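Local coordinates for protein beta-hexosaminidase (Neisseria gonorrhoeae, PDB 6JTJ) that probably cleaves terminal beta-1,4-linked N-acetylglucosamine from peptidoglycan fragments during cell-wall recycling, as a family 3 glycoside hydrolase, at residues E153-P165 with A195-S207. Sequence-based numbering, arbitrary orientation.
Sequences ELSACGIDLSFTP and ALQKGLAKGGMKS
From L161 and M205, whose CA atoms are 5.6 Å apart, to T164 and S207, at 5.9 Å, the two backbones run side by side in the same direction, bridged by water. One water donates to D160 O and accepts from K206 N; a second donates to both S162 O and K206 O. Each segment reaches this part through a Schellman motif with a glycine of positive phi, G158 after helix 136-155 and G204 after helix 186-202. These are successive alpha-to-beta turns of the TIM-like barrel of family 3 glycosidases: strand 161-162 pairs with strand 101-108, and T164 and P165, joined by a cis peptide, bond through their backbones to C208 and K210 of the next strand. The T164 side chain lies about 8 Å from a bound N-acetylglucosamine.

M205 is the main side chain between the two turns. With CG beside its own backbone N (chi1 -62°) and the chain extended beyond, its CE tucks tightly against L154 CB at 3.5 Å, the two side chains crossing nearly at right angles, while CG rests on D160 O. Near M205 CE, S155 OG lies 2.5 Å from G203 O, with A151 O a competing acceptor; N355 also bonds to this hydroxyl. At the far end P165 CB meets L196 CD2 at 3.7 Å, and S207 OG donates in plane to a lone pair of Q197 OE1.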
loop_
_atom_site.group_PDB
_atom_site.type_symbol
_atom_site.label_atom_id
_atom_site.label_comp_id
_atom_site.label_asym_id
_atom_site.label_seq_id
_atom_site.Cartn_x
_atom_site.Cartn_y
_atom_site.Cartn_z
ATOM N N GLU C 153 -18.943 -17.798 -5.781
ATOM C CA GLU C 153 -19.742 -16.998 -4.878
ATOM C C GLU C 153 -20.029 -15.643 -5.489
ATOM O O GLU C 153 -21.106 -15.073 -5.268
ATOM C CB GLU C 153 -19.051 -16.867 -3.513
ATOM C CG GLU C 153 -18.973 -18.188 -2.771
ATOM C CD GLU C 153 -18.354 -18.092 -1.381
ATOM O OE1 GLU C 153 -17.904 -17.017 -0.963
ATOM O OE2 GLU C 153 -18.298 -19.123 -0.693
ATOM N N LEU C 154 -19.063 -15.100 -6.236
ATOM C CA LEU C 154 -19.277 -13.808 -6.875
ATOM C C LEU C 154 -20.210 -13.949 -8.064
ATOM O O LEU C 154 -21.058 -13.088 -8.290
ATOM C CB LEU C 154 -17.955 -13.188 -7.326
ATOM C CG LEU C 154 -17.037 -12.637 -6.247
ATOM C CD1 LEU C 154 -15.685 -12.332 -6.871
ATOM C CD2 LEU C 154 -17.628 -11.393 -5.609
ATOM N N SER C 155 -20.058 -15.039 -8.806
ATOM C CA SER C 155 -20.906 -15.292 -9.963
ATOM C C SER C 155 -22.390 -15.371 -9.574
ATOM O O SER C 155 -23.249 -14.891 -10.298
ATOM C CB SER C 155 -20.479 -16.578 -10.663
ATOM O OG SER C 155 -19.171 -16.472 -11.176
ATOM N N ALA C 156 -22.660 -15.930 -8.395
ATOM C CA ALA C 156 -24.023 -15.997 -7.860
ATOM C C ALA C 156 -24.644 -14.641 -7.650
ATOM O O ALA C 156 -25.870 -14.549 -7.561
ATOM C CB ALA C 156 -24.035 -16.754 -6.551
ATOM N N CYS C 157 -23.815 -13.608 -7.515
ATOM C CA CYS C 157 -24.324 -12.299 -7.232
ATOM C C CYS C 157 -24.363 -11.428 -8.460
ATOM O O CYS C 157 -24.695 -10.262 -8.361
ATOM C CB CYS C 157 -23.487 -11.654 -6.146
ATOM S SG CYS C 157 -23.538 -12.564 -4.576
ATOM N N GLY C 158 -24.032 -11.983 -9.621
ATOM C CA GLY C 158 -24.097 -11.240 -10.884
ATOM C C GLY C 158 -22.820 -10.512 -11.270
ATOM O O GLY C 158 -22.854 -9.632 -12.125
ATOM N N ILE C 159 -21.704 -10.878 -10.643
ATOM C CA ILE C 159 -20.407 -10.271 -10.914
ATOM C C ILE C 159 -19.790 -11.024 -12.081
ATOM O O ILE C 159 -19.930 -12.231 -12.171
ATOM C CB ILE C 159 -19.462 -10.402 -9.705
ATOM C CG1 ILE C 159 -20.102 -9.828 -8.420
ATOM C CG2 ILE C 159 -18.123 -9.762 -9.997
ATOM C CD1 ILE C 159 -20.364 -8.350 -8.426
ATOM N N ASP C 160 -19.099 -10.330 -12.974
ATOM C CA ASP C 160 -18.470 -11.019 -14.113
ATOM C C ASP C 160 -17.064 -11.535 -13.824
ATOM O O ASP C 160 -16.703 -12.630 -14.243
ATOM C CB ASP C 160 -18.428 -10.104 -15.326
ATOM C CG ASP C 160 -19.801 -9.844 -15.888
ATOM O OD1 ASP C 160 -20.398 -10.790 -16.443
ATOM O OD2 ASP C 160 -20.271 -8.698 -15.791
ATOM N N LEU C 161 -16.282 -10.727 -13.112
ATOM C CA LEU C 161 -14.841 -10.902 -13.034
ATOM C C LEU C 161 -14.312 -10.368 -11.705
ATOM O O LEU C 161 -14.743 -9.302 -11.245
ATOM C CB LEU C 161 -14.232 -10.097 -14.171
ATOM C CG LEU C 161 -12.727 -9.891 -14.266
ATOM C CD1 LEU C 161 -12.067 -11.118 -14.854
ATOM C CD2 LEU C 161 -12.439 -8.709 -15.144
ATOM N N SER C 162 -13.378 -11.097 -11.107
ATOM C CA SER C 162 -12.523 -10.552 -10.047
ATOM C C SER C 162 -11.158 -10.172 -10.615
ATOM O O SER C 162 -10.609 -10.881 -11.459
ATOM C CB SER C 162 -12.324 -11.564 -8.931
ATOM O OG SER C 162 -11.431 -11.057 -7.950
ATOM N N PHE C 163 -10.629 -9.033 -10.175
ATOM C CA PHE C 163 -9.311 -8.587 -10.604
ATOM C C PHE C 163 -8.233 -9.367 -9.838
ATOM O O PHE C 163 -7.678 -8.892 -8.869
ATOM C CB PHE C 163 -9.149 -7.056 -10.430
ATOM C CG PHE C 163 -10.008 -6.225 -11.370
ATOM C CD1 PHE C 163 -10.057 -6.516 -12.724
ATOM C CD2 PHE C 163 -10.758 -5.146 -10.916
ATOM C CE1 PHE C 163 -10.822 -5.746 -13.598
ATOM C CE2 PHE C 163 -11.519 -4.371 -11.795
ATOM C CZ PHE C 163 -11.545 -4.670 -13.136
ATOM N N THR C 164 -7.959 -10.573 -10.319
ATOM C CA THR C 164 -7.031 -11.485 -9.702
ATOM C C THR C 164 -6.620 -12.467 -10.800
ATOM O O THR C 164 -7.405 -12.733 -11.729
ATOM C CB THR C 164 -7.692 -12.154 -8.482
ATOM O OG1 THR C 164 -6.708 -12.759 -7.636
ATOM C CG2 THR C 164 -8.734 -13.193 -8.904
ATOM N N PRO C 165 -5.399 -13.018 -10.723
ATOM C CA PRO C 165 -4.430 -12.958 -9.650
ATOM C C PRO C 165 -3.304 -11.945 -9.771
ATOM O O PRO C 165 -2.904 -11.553 -10.876
ATOM C CB PRO C 165 -3.799 -14.323 -9.716
ATOM C CG PRO C 165 -3.731 -14.604 -11.185
ATOM C CD PRO C 165 -5.008 -14.023 -11.735
ATOM N N ALA C 195 -3.183 -22.562 -11.850
ATOM C CA ALA C 195 -4.134 -23.393 -11.103
ATOM C C ALA C 195 -5.289 -22.579 -10.571
ATOM O O ALA C 195 -6.461 -23.025 -10.579
ATOM C CB ALA C 195 -3.420 -24.098 -9.954
ATOM N N LEU C 196 -4.992 -21.388 -10.057
ATOM C CA LEU C 196 -6.079 -20.518 -9.600
ATOM C C LEU C 196 -6.985 -20.199 -10.781
ATOM O O LEU C 196 -8.212 -20.193 -10.649
ATOM C CB LEU C 196 -5.523 -19.217 -9.006
ATOM C CG LEU C 196 -6.599 -18.312 -8.381
ATOM C CD1 LEU C 196 -6.803 -18.621 -6.906
ATOM C CD2 LEU C 196 -6.219 -16.854 -8.538
ATOM N N GLN C 197 -6.372 -19.898 -11.921
ATOM C CA GLN C 197 -7.113 -19.511 -13.134
ATOM C C GLN C 197 -8.122 -20.594 -13.562
ATOM O O GLN C 197 -9.267 -20.287 -13.890
ATOM C CB GLN C 197 -6.125 -19.189 -14.266
ATOM C CG GLN C 197 -6.773 -18.904 -15.618
ATOM C CD GLN C 197 -5.799 -18.324 -16.615
ATOM O OE1 GLN C 197 -5.792 -17.112 -16.856
ATOM N NE2 GLN C 197 -4.923 -19.168 -17.162
ATOM N N LYS C 198 -7.707 -21.854 -13.507
ATOM C CA LYS C 198 -8.618 -22.988 -13.795
ATOM C C LYS C 198 -9.762 -23.070 -12.806
ATOM O O LYS C 198 -10.911 -23.306 -13.184
ATOM C CB LYS C 198 -7.850 -24.308 -13.771
ATOM C CG LYS C 198 -6.962 -24.507 -14.977
ATOM C CD LYS C 198 -6.315 -25.887 -14.996
ATOM C CE LYS C 198 -5.106 -25.877 -15.895
ATOM N NZ LYS C 198 -4.069 -26.817 -15.405
ATOM N N GLY C 199 -9.470 -22.803 -11.532
ATOM C CA GLY C 199 -10.515 -22.705 -10.520
ATOM C C GLY C 199 -11.510 -21.605 -10.807
ATOM O O GLY C 199 -12.733 -21.800 -10.689
ATOM N N LEU C 200 -10.995 -20.420 -11.153
ATOM C CA LEU C 200 -11.856 -19.287 -11.486
ATOM C C LEU C 200 -12.804 -19.664 -12.616
ATOM O O LEU C 200 -13.980 -19.307 -12.581
ATOM C CB LEU C 200 -11.010 -18.058 -11.901
ATOM C CG LEU C 200 -10.121 -17.390 -10.826
ATOM C CD1 LEU C 200 -9.231 -16.343 -11.466
ATOM C CD2 LEU C 200 -10.965 -16.775 -9.718
ATOM N N ALA C 201 -12.268 -20.302 -13.651
ATOM C CA ALA C 201 -13.066 -20.660 -14.838
ATOM C C ALA C 201 -14.187 -21.637 -14.474
ATOM O O ALA C 201 -15.290 -21.541 -14.991
ATOM C CB ALA C 201 -12.167 -21.239 -15.916
ATOM N N LYS C 202 -13.929 -22.541 -13.536
ATOM C CA LYS C 202 -15.011 -23.386 -13.009
ATOM C C LYS C 202 -16.117 -22.561 -12.401
ATOM O O LYS C 202 -17.291 -22.914 -12.520
ATOM C CB LYS C 202 -14.486 -24.358 -11.974
ATOM C CG LYS C 202 -14.092 -25.668 -12.588
ATOM C CD LYS C 202 -13.451 -26.589 -11.579
ATOM C CE LYS C 202 -12.685 -27.699 -12.258
ATOM N NZ LYS C 202 -13.271 -28.180 -13.536
ATOM N N GLY C 203 -15.749 -21.457 -11.762
ATOM C CA GLY C 203 -16.724 -20.555 -11.178
ATOM C C GLY C 203 -17.303 -19.542 -12.141
ATOM O O GLY C 203 -18.015 -18.631 -11.722
ATOM N N GLY C 204 -16.991 -19.678 -13.423
ATOM C CA GLY C 204 -17.560 -18.834 -14.463
ATOM C C GLY C 204 -16.698 -17.667 -14.923
ATOM O O GLY C 204 -17.134 -16.893 -15.777
ATOM N N MET C 205 -15.489 -17.522 -14.377
ATOM C CA MET C 205 -14.723 -16.278 -14.549
ATOM C C MET C 205 -13.391 -16.457 -15.261
ATOM O O MET C 205 -12.715 -17.453 -15.093
ATOM C CB MET C 205 -14.455 -15.641 -13.183
ATOM C CG MET C 205 -15.707 -15.238 -12.415
ATOM S SD MET C 205 -15.329 -14.209 -10.978
ATOM C CE MET C 205 -16.978 -13.563 -10.626
ATOM N N LYS C 206 -13.002 -15.416 -15.991
ATOM C CA LYS C 206 -11.650 -15.258 -16.498
ATOM C C LYS C 206 -10.732 -14.624 -15.441
ATOM O O LYS C 206 -11.171 -14.329 -14.334
ATOM C CB LYS C 206 -11.672 -14.374 -17.744
ATOM C CG LYS C 206 -12.578 -14.897 -18.858
ATOM C CD LYS C 206 -12.173 -16.290 -19.291
ATOM C CE LYS C 206 -12.835 -16.656 -20.603
ATOM N NZ LYS C 206 -14.318 -16.492 -20.527
ATOM N N SER C 207 -9.458 -14.424 -15.797
ATOM C CA SER C 207 -8.461 -13.869 -14.881
ATOM C C SER C 207 -7.908 -12.518 -15.355
ATOM O O SER C 207 -8.000 -12.158 -16.534
ATOM C CB SER C 207 -7.304 -14.824 -14.758
ATOM O OG SER C 207 -6.604 -14.879 -15.999
HETATM O O HOH W 1 -14.893 -13.346 -16.212
HETATM O O HOH W 2 -11.618 -13.441 -11.803
#